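Local coordinates for protein PP1b (Porcine reproductive and respiratory syndrome virus, PDB 6JDR) that probably unwinds RNA and DNA duplexes with 5' to 3' polarity, driven by ATP hydrolysis, as the zinc-binding helicase portion of the viral replicase polyprotein, at residues R5-C10 and D23-H28; Y16-G21 and H30-C35; S62-V67 and N231-L236; R94-R99 and T123-T128. The protein carries 1 engineered substitution. All coordinates share one frame; numbering follows the deposited sequence.

Contact 1. Residues R5-C10 and D23-H28. With ZN (zinc ion), chain C.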
loop_
_atom_site.group_PDB
_atom_site.type_symbol
_atom_site.label_atom_id
_atom_site.label_comp_id
_atom_site.label_asym_id
_atom_site.label_seq_id
_atom_site.Cartn_x
_atom_site.Cartn_y
_atom_site.Cartn_z
ATOM N N ARG A 5 16.269 -28.454 -4.416
ATOM C CA ARG A 5 15.557 -27.253 -4.838
ATOM C C ARG A 5 14.119 -27.569 -5.238
ATOM O O ARG A 5 13.808 -28.692 -5.640
ATOM C CB ARG A 5 16.299 -26.600 -6.002
ATOM C CG ARG A 5 17.646 -26.022 -5.601
ATOM C CD ARG A 5 18.557 -25.820 -6.797
ATOM N NE ARG A 5 19.775 -25.104 -6.420
ATOM C CZ ARG A 5 19.855 -23.787 -6.229
ATOM N NH1 ARG A 5 18.787 -23.005 -6.378
ATOM N NH2 ARG A 5 21.019 -23.244 -5.888
ATOM N N MET A 6 13.252 -26.567 -5.124
ATOM C CA MET A 6 11.841 -26.703 -5.478
ATOM C C MET A 6 11.525 -25.906 -6.746
ATOM O O MET A 6 12.162 -24.894 -7.028
ATOM C CB MET A 6 10.957 -26.231 -4.316
ATOM C CG MET A 6 11.325 -26.828 -2.961
ATOM S SD MET A 6 11.379 -28.638 -2.926
ATOM C CE MET A 6 9.764 -29.032 -2.253
ATOM N N CYS A 7 10.528 -26.370 -7.494
ATOM C CA CYS A 7 10.131 -25.755 -8.757
ATOM C C CYS A 7 9.595 -24.341 -8.554
ATOM O O CYS A 7 8.804 -24.096 -7.648
ATOM C CB CYS A 7 9.070 -26.619 -9.450
ATOM S SG CYS A 7 8.504 -26.002 -11.057
ATOM N N GLY A 8 10.030 -23.419 -9.410
ATOM C CA GLY A 8 9.585 -22.027 -9.356
ATOM C C GLY A 8 8.135 -21.831 -9.757
ATOM O O GLY A 8 7.522 -20.836 -9.379
ATOM N N TYR A 9 7.588 -22.769 -10.533
ATOM C CA TYR A 9 6.177 -22.733 -10.921
ATOM C C TYR A 9 5.287 -23.351 -9.841
ATOM O O TYR A 9 4.398 -22.683 -9.301
ATOM C CB TYR A 9 5.943 -23.494 -12.229
ATOM C CG TYR A 9 6.544 -22.866 -13.468
ATOM C CD1 TYR A 9 6.056 -21.661 -13.966
ATOM C CD2 TYR A 9 7.574 -23.495 -14.164
ATOM C CE1 TYR A 9 6.590 -21.089 -15.110
ATOM C CE2 TYR A 9 8.113 -22.933 -15.310
ATOM C CZ TYR A 9 7.618 -21.728 -15.779
ATOM O OH TYR A 9 8.150 -21.161 -16.913
ATOM N N CYS A 10 5.545 -24.625 -9.536
ATOM C CA CYS A 10 4.621 -25.455 -8.750
ATOM C C CYS A 10 5.136 -25.925 -7.386
ATOM O O CYS A 10 4.388 -26.540 -6.629
ATOM C CB CYS A 10 4.237 -26.687 -9.563
ATOM S SG CYS A 10 5.615 -27.828 -9.827
ATOM N N ASP A 23 14.386 -22.572 -11.232
ATOM C CA ASP A 23 14.348 -24.004 -10.908
ATOM C C ASP A 23 13.044 -24.614 -11.397
ATOM O O ASP A 23 11.972 -24.058 -11.158
ATOM C CB ASP A 23 14.442 -24.230 -9.397
ATOM C CG ASP A 23 15.803 -23.893 -8.836
ATOM O OD1 ASP A 23 16.819 -24.219 -9.488
ATOM O OD2 ASP A 23 15.859 -23.311 -7.733
ATOM N N VAL A 24 13.133 -25.760 -12.065
ATOM C CA VAL A 24 11.952 -26.422 -12.607
ATOM C C VAL A 24 11.952 -27.925 -12.349
ATOM O O VAL A 24 13.003 -28.572 -12.312
ATOM C CB VAL A 24 11.786 -26.166 -14.124
ATOM C CG1 VAL A 24 11.381 -24.720 -14.379
ATOM C CG2 VAL A 24 13.059 -26.507 -14.889
ATOM N N CYS A 25 10.752 -28.463 -12.170
ATOM C CA CYS A 25 10.545 -29.894 -12.025
ATOM C C CYS A 25 10.498 -30.527 -13.408
ATOM O O CYS A 25 10.484 -29.825 -14.423
ATOM C CB CYS A 25 9.235 -30.159 -11.282
ATOM S SG CYS A 25 7.767 -29.609 -12.175
ATOM N N VAL A 26 10.456 -31.854 -13.434
ATOM C CA VAL A 26 10.491 -32.623 -14.675
ATOM C C VAL A 26 9.379 -32.188 -15.631
ATOM O O VAL A 26 9.604 -32.038 -16.834
ATOM C CB VAL A 26 10.391 -34.143 -14.376
ATOM C CG1 VAL A 26 10.154 -34.954 -15.648
ATOM C CG2 VAL A 26 11.653 -34.626 -13.671
ATOM N N TYR A 27 8.182 -31.983 -15.093
ATOM C CA TYR A 27 7.043 -31.570 -15.905
ATOM C C TYR A 27 7.300 -30.221 -16.584
ATOM O O TYR A 27 7.122 -30.087 -17.792
ATOM C CB TYR A 27 5.775 -31.503 -15.047
ATOM C CG TYR A 27 4.546 -31.071 -15.810
ATOM C CD1 TYR A 27 3.945 -31.917 -16.738
ATOM C CD2 TYR A 27 3.981 -29.813 -15.606
ATOM C CE1 TYR A 27 2.819 -31.524 -17.444
ATOM C CE2 TYR A 27 2.856 -29.411 -16.308
ATOM C CZ TYR A 27 2.279 -30.269 -17.223
ATOM O OH TYR A 27 1.161 -29.872 -17.920
ATOM N N HIS A 28 7.750 -29.240 -15.808
ATOM C CA HIS A 28 7.912 -27.875 -16.309
ATOM C C HIS A 28 9.155 -27.635 -17.162
ATOM O O HIS A 28 9.345 -26.529 -17.668
ATOM C CB HIS A 28 7.875 -26.879 -15.152
ATOM C CG HIS A 28 6.500 -26.636 -14.623
ATOM N ND1 HIS A 28 6.071 -27.136 -13.416
ATOM C CD2 HIS A 28 5.452 -25.956 -15.146
ATOM C CE1 HIS A 28 4.819 -26.768 -13.212
ATOM N NE2 HIS A 28 4.420 -26.051 -14.247
HETATM ZN ZN ZN C . 6.917 -27.568 -11.524
#
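Tyr9 lies over one face of the His28 imidazole as an offset stack. The ring planes are at 29° and the centroids 4.5 Å apart. Tyr9 CB sits nearly above the middle of the imidazole and makes a CH-pi contact on the same face. Tyr27 packs on the opposite face, so His28 is held between two tyrosines. His28 ND1 meets the zinc ion at 2.1 Å. The sulfurs of Cys7, Cys10 and Cys25 complete the site, and Cys10 SG also reaches the imidazole at its edge. Cys7 SG is anti to its backbone N (chi1 -179°), which turns it across to the second segment. There Cys7 SG accepts from Cys25 N at 3.5 Å, with weak bonds from Tyr9 N and Cys10 N. These N-H groups probably temper the charge on the thiolate. Nearby, Gly8 N donates to Asp23 O at 2.7 Å, almost straight. At the far end Arg5 NH1 forms a salt bridge to Asp23 OD2 at 3.2 Å. Asp23 OD2 receives it with its syn lone pair, near the guanidinium plane; Asp23 OD1 is taken by Arg94. Three cysteines and a histidine, with the CxxC turn as a zinc knuckle, are consistent with one half of a RING-like cross-brace in the zinc-binding domain.

Contact 2. Residues Y16-G21 and H30-C35. With ZN (zinc ion), chain B.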
loop_
_atom_site.group_PDB
_atom_site.type_symbol
_atom_site.label_atom_id
_atom_site.label_comp_id
_atom_site.label_asym_id
_atom_site.label_seq_id
_atom_site.Cartn_x
_atom_site.Cartn_y
_atom_site.Cartn_z
ATOM N N TYR A 16 16.228 -29.729 -12.400
ATOM C CA TYR A 16 16.695 -28.938 -13.539
ATOM C C TYR A 16 16.408 -27.456 -13.348
ATOM O O TYR A 16 15.759 -27.058 -12.380
ATOM C CB TYR A 16 16.055 -29.465 -14.826
ATOM C CG TYR A 16 16.355 -30.931 -15.024
ATOM C CD1 TYR A 16 17.540 -31.339 -15.623
ATOM C CD2 TYR A 16 15.483 -31.912 -14.559
ATOM C CE1 TYR A 16 17.838 -32.679 -15.782
ATOM C CE2 TYR A 16 15.774 -33.259 -14.715
ATOM C CZ TYR A 16 16.955 -33.635 -15.324
ATOM O OH TYR A 16 17.258 -34.964 -15.488
ATOM N N ALA A 17 16.916 -26.643 -14.267
ATOM C CA ALA A 17 16.723 -25.200 -14.212
ATOM C C ALA A 17 16.742 -24.577 -15.603
ATOM O O ALA A 17 17.354 -25.119 -16.524
ATOM C CB ALA A 17 17.794 -24.567 -13.344
ATOM N N THR A 18 16.071 -23.434 -15.744
ATOM C CA THR A 18 16.100 -22.674 -16.993
ATOM C C THR A 18 17.400 -21.898 -17.051
ATOM O O THR A 18 18.025 -21.642 -16.019
ATOM C CB THR A 18 14.919 -21.683 -17.117
ATOM O OG1 THR A 18 15.053 -20.626 -16.156
ATOM C CG2 THR A 18 13.585 -22.400 -16.916
ATOM N N ALA A 19 17.803 -21.515 -18.256
ATOM C CA ALA A 19 18.998 -20.700 -18.444
ATOM C C ALA A 19 18.864 -19.334 -17.769
ATOM O O ALA A 19 19.866 -18.713 -17.426
ATOM C CB ALA A 19 19.288 -20.526 -19.927
ATOM N N CYS A 20 17.627 -18.871 -17.584
ATOM C CA CYS A 20 17.366 -17.593 -16.919
ATOM C C CYS A 20 17.221 -17.709 -15.390
ATOM O O CYS A 20 16.779 -16.763 -14.737
ATOM C CB CYS A 20 16.121 -16.935 -17.525
ATOM S SG CYS A 20 14.572 -17.747 -17.096
ATOM N N GLY A 21 17.585 -18.859 -14.824
ATOM C CA GLY A 21 17.722 -19.003 -13.371
ATOM C C GLY A 21 16.526 -19.558 -12.615
ATOM O O GLY A 21 16.516 -19.541 -11.384
ATOM N N HIS A 30 9.355 -28.623 -20.014
ATOM C CA HIS A 30 8.845 -28.563 -21.385
ATOM C C HIS A 30 7.791 -27.465 -21.620
ATOM O O HIS A 30 7.142 -27.448 -22.665
ATOM C CB HIS A 30 8.276 -29.940 -21.774
ATOM C CG HIS A 30 9.324 -30.957 -22.115
ATOM N ND1 HIS A 30 10.309 -31.344 -21.230
ATOM C CD2 HIS A 30 9.530 -31.678 -23.243
ATOM C CE1 HIS A 30 11.079 -32.253 -21.801
ATOM N NE2 HIS A 30 10.627 -32.474 -23.023
ATOM N N PHE A 31 7.624 -26.551 -20.664
ATOM C CA PHE A 31 6.649 -25.463 -20.799
ATOM C C PHE A 31 7.269 -24.088 -20.513
ATOM O O PHE A 31 6.600 -23.186 -19.995
ATOM C CB PHE A 31 5.447 -25.714 -19.882
ATOM C CG PHE A 31 4.716 -26.992 -20.179
ATOM C CD1 PHE A 31 3.710 -27.029 -21.137
ATOM C CD2 PHE A 31 5.031 -28.162 -19.500
ATOM C CE1 PHE A 31 3.030 -28.206 -21.413
ATOM C CE2 PHE A 31 4.354 -29.343 -19.770
ATOM C CZ PHE A 31 3.352 -29.368 -20.728
ATOM N N HIS A 32 8.537 -23.928 -20.882
ATOM C CA HIS A 32 9.266 -22.680 -20.675
ATOM C C HIS A 32 9.912 -22.252 -21.987
ATOM O O HIS A 32 11.062 -22.588 -22.270
ATOM C CB HIS A 32 10.315 -22.869 -19.584
ATOM C CG HIS A 32 10.992 -21.604 -19.163
ATOM N ND1 HIS A 32 10.529 -20.820 -18.129
ATOM C CD2 HIS A 32 12.110 -20.996 -19.624
ATOM C CE1 HIS A 32 11.327 -19.779 -17.977
ATOM N NE2 HIS A 32 12.297 -19.867 -18.867
ATOM N N GLN A 33 9.162 -21.505 -22.786
ATOM C CA GLN A 33 9.599 -21.129 -24.128
ATOM C C GLN A 33 10.534 -19.921 -24.127
ATOM O O GLN A 33 11.126 -19.595 -25.151
ATOM C CB GLN A 33 8.380 -20.860 -25.017
ATOM C CG GLN A 33 7.446 -22.058 -25.124
ATOM C CD GLN A 33 6.332 -21.860 -26.134
ATOM O OE1 GLN A 33 5.797 -20.764 -26.280
ATOM N NE2 GLN A 33 5.972 -22.930 -26.831
ATOM N N HIS A 34 10.664 -19.270 -22.976
ATOM C CA HIS A 34 11.512 -18.084 -22.816
ATOM C C HIS A 34 12.982 -18.329 -23.154
ATOM O O HIS A 34 13.627 -17.495 -23.786
ATOM C CB HIS A 34 11.385 -17.576 -21.376
ATOM C CG HIS A 34 12.274 -16.420 -21.055
ATOM N ND1 HIS A 34 13.324 -16.517 -20.171
ATOM C CD2 HIS A 34 12.264 -15.138 -21.486
ATOM C CE1 HIS A 34 13.932 -15.349 -20.076
ATOM N NE2 HIS A 34 13.310 -14.495 -20.867
ATOM N N CYS A 35 13.511 -19.469 -22.727
ATOM C CA CYS A 35 14.932 -19.768 -22.908
ATOM C C CYS A 35 15.182 -21.270 -22.749
ATOM O O CYS A 35 14.295 -21.997 -22.300
ATOM C CB CYS A 35 15.771 -18.964 -21.907
ATOM S SG CYS A 35 15.523 -19.425 -20.182
HETATM ZN ZN ZN B . 13.810 -18.370 -19.155
#
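Thr18 sets its CG2 methyl over one face of the His32 ring. Thr18 CG2 lies 3.3 Å from the His32 ring centroid and only 8° off the normal, a close CH-pi contact. Placing OG1 between the backbone N and the carbonyl carbon (chi1 68°) leaves this methyl beside the N, above the imidazole; OG1 itself bonds to Leu22 N. The two segments meet at a Cys2His2 zinc site of the N-terminal zinc-binding domain. Segment 16-21 gives Cys20; segment 30-35 gives His32, His34 and Cys35. The two histidines bind through different nitrogens. His32 uses NE2, at 2.1 Å from the zinc ion, while its ND1 is bonded to Tyr9 OH. His34 uses ND1, at 2.2 Å from the metal, and its NE2 bonds to Val71 O. Each ring thus has both nitrogens engaged, which fixes its rotation. Cys20 sits within a type I beta turn from Thr18 to Gly21, closed by Gly21 N to Thr18 O at 3.1 Å. Its SG meets both imidazoles at their edges. No hydrogen bond joins the two segments directly; the zinc ion and side-chain packing join them. Ala19 adds a small apolar contact, Ala19 CB lying 4.3 Å from Cys35 CB. Cys35 SG lies 3.6 Å from Cys20 SG, both sulfurs being bound to the zinc ion.

Contact 3. Residues S62-V67 and N231-L236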
loop_
_atom_site.group_PDB
_atom_site.type_symbol
_atom_site.label_atom_id
_atom_site.label_comp_id
_atom_site.label_asym_id
_atom_site.label_seq_id
_atom_site.Cartn_x
_atom_site.Cartn_y
_atom_site.Cartn_z
ATOM N N SER A 62 1.826 -20.594 -16.549
ATOM C CA SER A 62 1.812 -19.582 -15.502
ATOM C C SER A 62 1.809 -18.181 -16.117
ATOM O O SER A 62 2.299 -17.993 -17.233
ATOM C CB SER A 62 3.042 -19.766 -14.608
ATOM O OG SER A 62 3.286 -18.631 -13.796
ATOM N N PRO A 63 1.259 -17.191 -15.389
ATOM C CA PRO A 63 1.389 -15.800 -15.824
ATOM C C PRO A 63 2.844 -15.343 -15.934
ATOM O O PRO A 63 3.138 -14.406 -16.680
ATOM C CB PRO A 63 0.663 -15.019 -14.725
ATOM C CG PRO A 63 -0.319 -15.992 -14.166
ATOM C CD PRO A 63 0.394 -17.310 -14.201
ATOM N N LEU A 64 3.741 -15.999 -15.197
ATOM C CA LEU A 64 5.179 -15.743 -15.320
ATOM C C LEU A 64 5.631 -15.817 -16.768
ATOM O O LEU A 64 6.458 -15.027 -17.210
ATOM C CB LEU A 64 5.978 -16.754 -14.500
ATOM C CG LEU A 64 7.503 -16.619 -14.540
ATOM C CD1 LEU A 64 7.950 -15.290 -13.948
ATOM C CD2 LEU A 64 8.158 -17.777 -13.801
ATOM N N ASP A 65 5.085 -16.778 -17.499
ATOM C CA ASP A 65 5.494 -17.015 -18.873
ATOM C C ASP A 65 5.054 -15.870 -19.774
ATOM O O ASP A 65 5.765 -15.501 -20.704
ATOM C CB ASP A 65 4.936 -18.356 -19.356
ATOM C CG ASP A 65 5.378 -19.512 -18.479
ATOM O OD1 ASP A 65 6.600 -19.638 -18.249
ATOM O OD2 ASP A 65 4.511 -20.276 -18.004
ATOM N N GLU A 66 3.887 -15.303 -19.484
ATOM C CA GLU A 66 3.401 -14.147 -20.222
ATOM C C GLU A 66 4.271 -12.935 -19.925
ATOM O O GLU A 66 4.668 -12.210 -20.837
ATOM C CB GLU A 66 1.944 -13.856 -19.874
ATOM C CG GLU A 66 0.973 -14.955 -20.288
ATOM C CD GLU A 66 0.969 -15.215 -21.783
ATOM O OE1 GLU A 66 0.917 -14.250 -22.580
ATOM O OE2 GLU A 66 1.012 -16.399 -22.165
ATOM N N VAL A 67 4.590 -12.732 -18.650
ATOM C CA VAL A 67 5.502 -11.661 -18.250
ATOM C C VAL A 67 6.835 -11.779 -18.996
ATOM O O VAL A 67 7.341 -10.793 -19.533
ATOM C CB VAL A 67 5.739 -11.666 -16.727
ATOM C CG1 VAL A 67 6.893 -10.748 -16.340
ATOM C CG2 VAL A 67 4.472 -11.244 -15.999
ATOM N N ASN A 231 7.489 -2.305 -13.434
ATOM C CA ASN A 231 7.975 -3.448 -14.200
ATOM C C ASN A 231 7.378 -4.734 -13.649
ATOM O O ASN A 231 7.509 -5.021 -12.464
ATOM C CB ASN A 231 9.506 -3.501 -14.144
ATOM C CG ASN A 231 10.083 -4.688 -14.898
ATOM O OD1 ASN A 231 9.958 -5.838 -14.464
ATOM N ND2 ASN A 231 10.744 -4.414 -16.018
ATOM N N HIS A 232 6.740 -5.513 -14.518
ATOM C CA HIS A 232 5.958 -6.673 -14.083
ATOM C C HIS A 232 6.823 -7.733 -13.412
ATOM O O HIS A 232 6.451 -8.263 -12.372
ATOM C CB HIS A 232 5.189 -7.287 -15.256
ATOM C CG HIS A 232 4.127 -6.398 -15.816
ATOM N ND1 HIS A 232 3.229 -6.824 -16.772
ATOM C CD2 HIS A 232 3.814 -5.106 -15.556
ATOM C CE1 HIS A 232 2.420 -5.829 -17.089
ATOM N NE2 HIS A 232 2.754 -4.774 -16.365
ATOM N N LEU A 233 7.979 -8.023 -14.001
ATOM C CA LEU A 233 8.887 -9.032 -13.456
ATOM C C LEU A 233 9.455 -8.615 -12.100
ATOM O O LEU A 233 9.581 -9.447 -11.201
ATOM C CB LEU A 233 10.029 -9.326 -14.441
ATOM C CG LEU A 233 10.968 -10.476 -14.052
ATOM C CD1 LEU A 233 10.230 -11.808 -14.029
ATOM C CD2 LEU A 233 12.158 -10.549 -14.997
ATOM N N ASP A 234 9.797 -7.336 -11.950
ATOM C CA ASP A 234 10.281 -6.834 -10.662
ATOM C C ASP A 234 9.214 -6.954 -9.577
ATOM O O ASP A 234 9.530 -7.214 -8.420
ATOM C CB ASP A 234 10.733 -5.376 -10.766
ATOM C CG ASP A 234 12.026 -5.217 -11.526
ATOM O OD1 ASP A 234 12.820 -6.177 -11.573
ATOM O OD2 ASP A 234 12.263 -4.126 -12.073
ATOM N N VAL A 235 7.956 -6.756 -9.952
ATOM C CA VAL A 235 6.860 -6.881 -9.002
ATOM C C VAL A 235 6.746 -8.331 -8.526
ATOM O O VAL A 235 6.540 -8.588 -7.337
ATOM C CB VAL A 235 5.526 -6.390 -9.599
ATOM C CG1 VAL A 235 4.354 -6.775 -8.710
ATOM C CG2 VAL A 235 5.571 -4.882 -9.790
ATOM N N LEU A 236 6.893 -9.269 -9.457
ATOM C CA LEU A 236 6.883 -10.685 -9.111
ATOM C C LEU A 236 8.068 -11.068 -8.219
ATOM O O LEU A 236 7.932 -11.922 -7.347
ATOM C CB LEU A 236 6.863 -11.546 -10.370
ATOM C CG LEU A 236 5.590 -11.489 -11.216
ATOM C CD1 LEU A 236 5.732 -12.427 -12.402
ATOM C CD2 LEU A 236 4.364 -11.852 -10.391
#
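Leu64 and Val67 of helix 63-67 carry this contact, pressing on Leu233 and Leu236 of helix 232-236. Along the first segment, Ser62 is the N-cap. Ser62 OG accepts from Leu64 N at 3.0 Å. Asp65 OD2 takes Ser62 N in return, which makes a capping box. Leu64 follows. Its CG is anti to the backbone N (chi1 180°), and CD1 is the branch that reaches across. Leu64 CD1 lies 3.9 Å from Leu236 CD1 and a little farther from Leu233 CD1. Met134 of helix 134-142 also packs on Leu64. Asp65 turns to the zinc-binding domain, where OD1 bonds to Tyr9 OH. Glu66 is a known calcium ligand of this protein, although no calcium is bound to this chain. Val67 points toward the partner and splits its branches. Val67 CG1 rests over the first turn of the other helix, 3.9 Å from Leu233 CB and close to His232 CB. Val67 CG2 meets Leu236 CD1 tip to tip at 4.0 Å. The His232 ring turns off toward Ser260, a ligand of another zinc ion. Asn231 caps the partner helix, Asn231 OD1 accepting from Asp234 N at 2.9 Å. The short axes approach to 10.4 Å at 143°, nearer antiparallel than parallel. No hydrogen bond crosses the gap. This is apolar helix-helix packing between two N-capped helices, and it joins the end of the zinc-binding region to the superfamily 1 helicase core.

Contact 4. Residues R94-R99 and T123-T128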
loop_
_atom_site.group_PDB
_atom_site.type_symbol
_atom_site.label_atom_id
_atom_site.label_comp_id
_atom_site.label_asym_id
_atom_site.label_seq_id
_atom_site.Cartn_x
_atom_site.Cartn_y
_atom_site.Cartn_z
ATOM N N ARG A 94 25.621 -20.756 -10.358
ATOM C CA ARG A 94 25.153 -22.008 -10.950
ATOM C C ARG A 94 25.450 -22.048 -12.452
ATOM O O ARG A 94 25.228 -21.067 -13.162
ATOM C CB ARG A 94 23.658 -22.176 -10.676
ATOM C CG ARG A 94 23.224 -23.610 -10.407
ATOM C CD ARG A 94 22.272 -23.683 -9.222
ATOM N NE ARG A 94 21.077 -22.859 -9.419
ATOM C CZ ARG A 94 19.854 -23.318 -9.694
ATOM N NH1 ARG A 94 19.606 -24.624 -9.812
ATOM N NH2 ARG A 94 18.858 -22.453 -9.848
ATOM N N TYR A 95 25.961 -23.189 -12.919
ATOM C CA TYR A 95 26.488 -23.326 -14.278
ATOM C C TYR A 95 26.067 -24.645 -14.925
ATOM O O TYR A 95 25.984 -25.671 -14.248
ATOM C CB TYR A 95 28.016 -23.286 -14.247
ATOM C CG TYR A 95 28.628 -22.029 -13.664
ATOM C CD1 TYR A 95 29.022 -20.978 -14.489
ATOM C CD2 TYR A 95 28.842 -21.900 -12.290
ATOM C CE1 TYR A 95 29.597 -19.831 -13.966
ATOM C CE2 TYR A 95 29.416 -20.755 -11.758
ATOM C CZ TYR A 95 29.794 -19.723 -12.600
ATOM O OH TYR A 95 30.368 -18.575 -12.088
ATOM N N GLN A 96 25.816 -24.616 -16.234
ATOM C CA GLN A 96 25.616 -25.839 -17.017
ATOM C C GLN A 96 26.967 -26.285 -17.568
ATOM O O GLN A 96 27.744 -25.465 -18.055
ATOM C CB GLN A 96 24.638 -25.614 -18.178
ATOM C CG GLN A 96 23.182 -25.421 -17.774
ATOM C CD GLN A 96 22.494 -26.704 -17.331
ATOM O OE1 GLN A 96 23.076 -27.791 -17.373
ATOM N NE2 GLN A 96 21.242 -26.578 -16.897
ATOM N N THR A 97 27.238 -27.585 -17.474
ATOM C CA THR A 97 28.480 -28.183 -17.960
ATOM C C THR A 97 28.164 -29.536 -18.581
ATOM O O THR A 97 27.023 -29.991 -18.519
ATOM C CB THR A 97 29.478 -28.415 -16.810
ATOM O OG1 THR A 97 28.965 -29.422 -15.927
ATOM C CG2 THR A 97 29.725 -27.130 -16.029
ATOM N N ARG A 98 29.176 -30.188 -19.156
ATOM C CA ARG A 98 29.007 -31.538 -19.711
ATOM C C ARG A 98 28.580 -32.559 -18.649
ATOM O O ARG A 98 27.957 -33.565 -18.973
ATOM C CB ARG A 98 30.279 -32.011 -20.432
ATOM C CG ARG A 98 31.507 -32.203 -19.549
ATOM C CD ARG A 98 32.667 -32.784 -20.348
ATOM N NE ARG A 98 33.863 -32.985 -19.527
ATOM C CZ ARG A 98 34.811 -32.072 -19.303
ATOM N NH1 ARG A 98 34.739 -30.852 -19.832
ATOM N NH2 ARG A 98 35.848 -32.382 -18.534
ATOM N N ARG A 99 28.910 -32.287 -17.388
ATOM C CA ARG A 99 28.437 -33.093 -16.257
ATOM C C ARG A 99 27.098 -32.581 -15.696
ATOM O O ARG A 99 26.758 -32.854 -14.545
ATOM C CB ARG A 99 29.511 -33.124 -15.152
ATOM C CG ARG A 99 30.587 -34.189 -15.346
ATOM C CD ARG A 99 30.334 -35.405 -14.459
ATOM N NE ARG A 99 31.177 -36.550 -14.809
ATOM C CZ ARG A 99 30.927 -37.417 -15.793
ATOM N NH1 ARG A 99 29.850 -37.289 -16.564
ATOM N NH2 ARG A 99 31.769 -38.424 -16.014
ATOM N N THR A 123 28.353 -22.465 -19.016
ATOM C CA THR A 123 27.478 -21.320 -19.190
ATOM C C THR A 123 26.786 -21.075 -17.860
ATOM O O THR A 123 26.156 -21.978 -17.310
ATOM C CB THR A 123 26.422 -21.568 -20.281
ATOM O OG1 THR A 123 25.683 -22.755 -19.970
ATOM C CG2 THR A 123 27.085 -21.729 -21.641
ATOM N N ALA A 124 26.928 -19.861 -17.338
ATOM C CA ALA A 124 26.285 -19.479 -16.089
ATOM C C ALA A 124 24.792 -19.250 -16.301
ATOM O O ALA A 124 24.378 -18.723 -17.335
ATOM C CB ALA A 124 26.926 -18.216 -15.531
ATOM N N LEU A 125 23.994 -19.655 -15.318
ATOM C CA LEU A 125 22.584 -19.279 -15.263
ATOM C C LEU A 125 22.479 -17.790 -14.982
ATOM O O LEU A 125 23.208 -17.262 -14.139
ATOM C CB LEU A 125 21.849 -20.061 -14.170
ATOM C CG LEU A 125 21.187 -21.372 -14.595
ATOM C CD1 LEU A 125 22.122 -22.232 -15.431
ATOM C CD2 LEU A 125 20.701 -22.131 -13.368
ATOM N N LEU A 126 21.578 -17.115 -15.689
ATOM C CA LEU A 126 21.341 -15.691 -15.469
ATOM C C LEU A 126 20.567 -15.485 -14.165
ATOM O O LEU A 126 19.881 -16.396 -13.691
ATOM C CB LEU A 126 20.560 -15.084 -16.639
ATOM C CG LEU A 126 21.240 -15.134 -18.011
ATOM C CD1 LEU A 126 20.277 -14.735 -19.114
ATOM C CD2 LEU A 126 22.470 -14.240 -18.044
ATOM N N PRO A 127 20.672 -14.283 -13.577
ATOM C CA PRO A 127 19.918 -14.005 -12.352
ATOM C C PRO A 127 18.438 -13.668 -12.585
ATOM O O PRO A 127 17.702 -13.509 -11.611
ATOM C CB PRO A 127 20.653 -12.795 -11.766
ATOM C CG PRO A 127 21.210 -12.084 -12.954
ATOM C CD PRO A 127 21.536 -13.151 -13.964
ATOM N N THR A 128 18.002 -13.577 -13.845
ATOM C CA THR A 128 16.648 -13.124 -14.173
ATOM C C THR A 128 15.579 -13.659 -13.221
ATOM O O THR A 128 14.859 -12.877 -12.601
ATOM C CB THR A 128 16.246 -13.501 -15.612
ATOM O OG1 THR A 128 17.317 -13.199 -16.518
ATOM C CG2 THR A 128 14.990 -12.739 -16.041
#
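Strands 94-97 and 123-124 run antiparallel, with Gln96 and Thr123 as a hydrogen-bonded pair and Tyr95 and Ala124 as a non-hydrogen-bonded pair. Gln96 N donates to Thr123 O at 2.9 Å, and Thr123 N returns a bond to Gln96 O at 3.2 Å. Leu125 N reaches Arg94 O at 2.9 Å, so the pairing continues one residue beyond the second strand. Tyr95 and Ala124 share one face of the sheet. The CD1-CE1 side of the tyrosine ring leans over the alanine, with Tyr95 CE1 3.5 Å from Ala124 CB. The hydroxyl of Tyr95 goes to Asp91 O. Gln96 and Thr123 occupy the other face, where Gln96 CB lies 3.5 Å from Thr123 OG1. The glutamine chain is bent at chi2 (-74°), and its CG touches Leu125 CD1. Leu125 works with both branches. While CD1 meets Gln96, Leu125 CD2 packs over one face of the Arg94 guanidinium, offset toward its rim and 4.0 Å from Arg94 CZ. Arg94 bends at chi2 and chi3 to bring this flat group above the methyl. Ala17 of strand 16-17 also touches Arg94 and Leu125. The pair forms the middle of a four-stranded antiparallel sheet, flanked by strands 79-83 and 100-104. This sheet is probably domain 1B of the arterivirus helicase, beside the zinc-binding domain. The chemistry implies a division of labour. Backbone bonds set the register, while an apolar leucine methyl covers one face of a charged group whose nitrogens have polar partners, among them Asp23 in a salt bridge.

Contacts 1 and 2 form one unit, their centres 10 Å apart. Their segments alternate along the chain, as in a cross-brace of two zinc sites, and strands 16-17 and 23-24 pair through Val24 N to Tyr16 O at 2.9 Å. Tyr9 OH ties the zinc sites together, lying 2.7 Å from His32 ND1. Tyr9 OH also lies 2.6 Å from Asp65 OD1, which links contact 1 to contact 3 and so to the helicase core. Contact 4 is fastened to the zinc region: Arg94 NH2 meets Asp23 OD1 at 2.7 Å, and Leu126 N lies 2.9 Å from Ala19 O. Contact 4 is nested in the loop closed by contact 3; Thr128 CG2 and Leu233 CD2 touch at 3.7 Å.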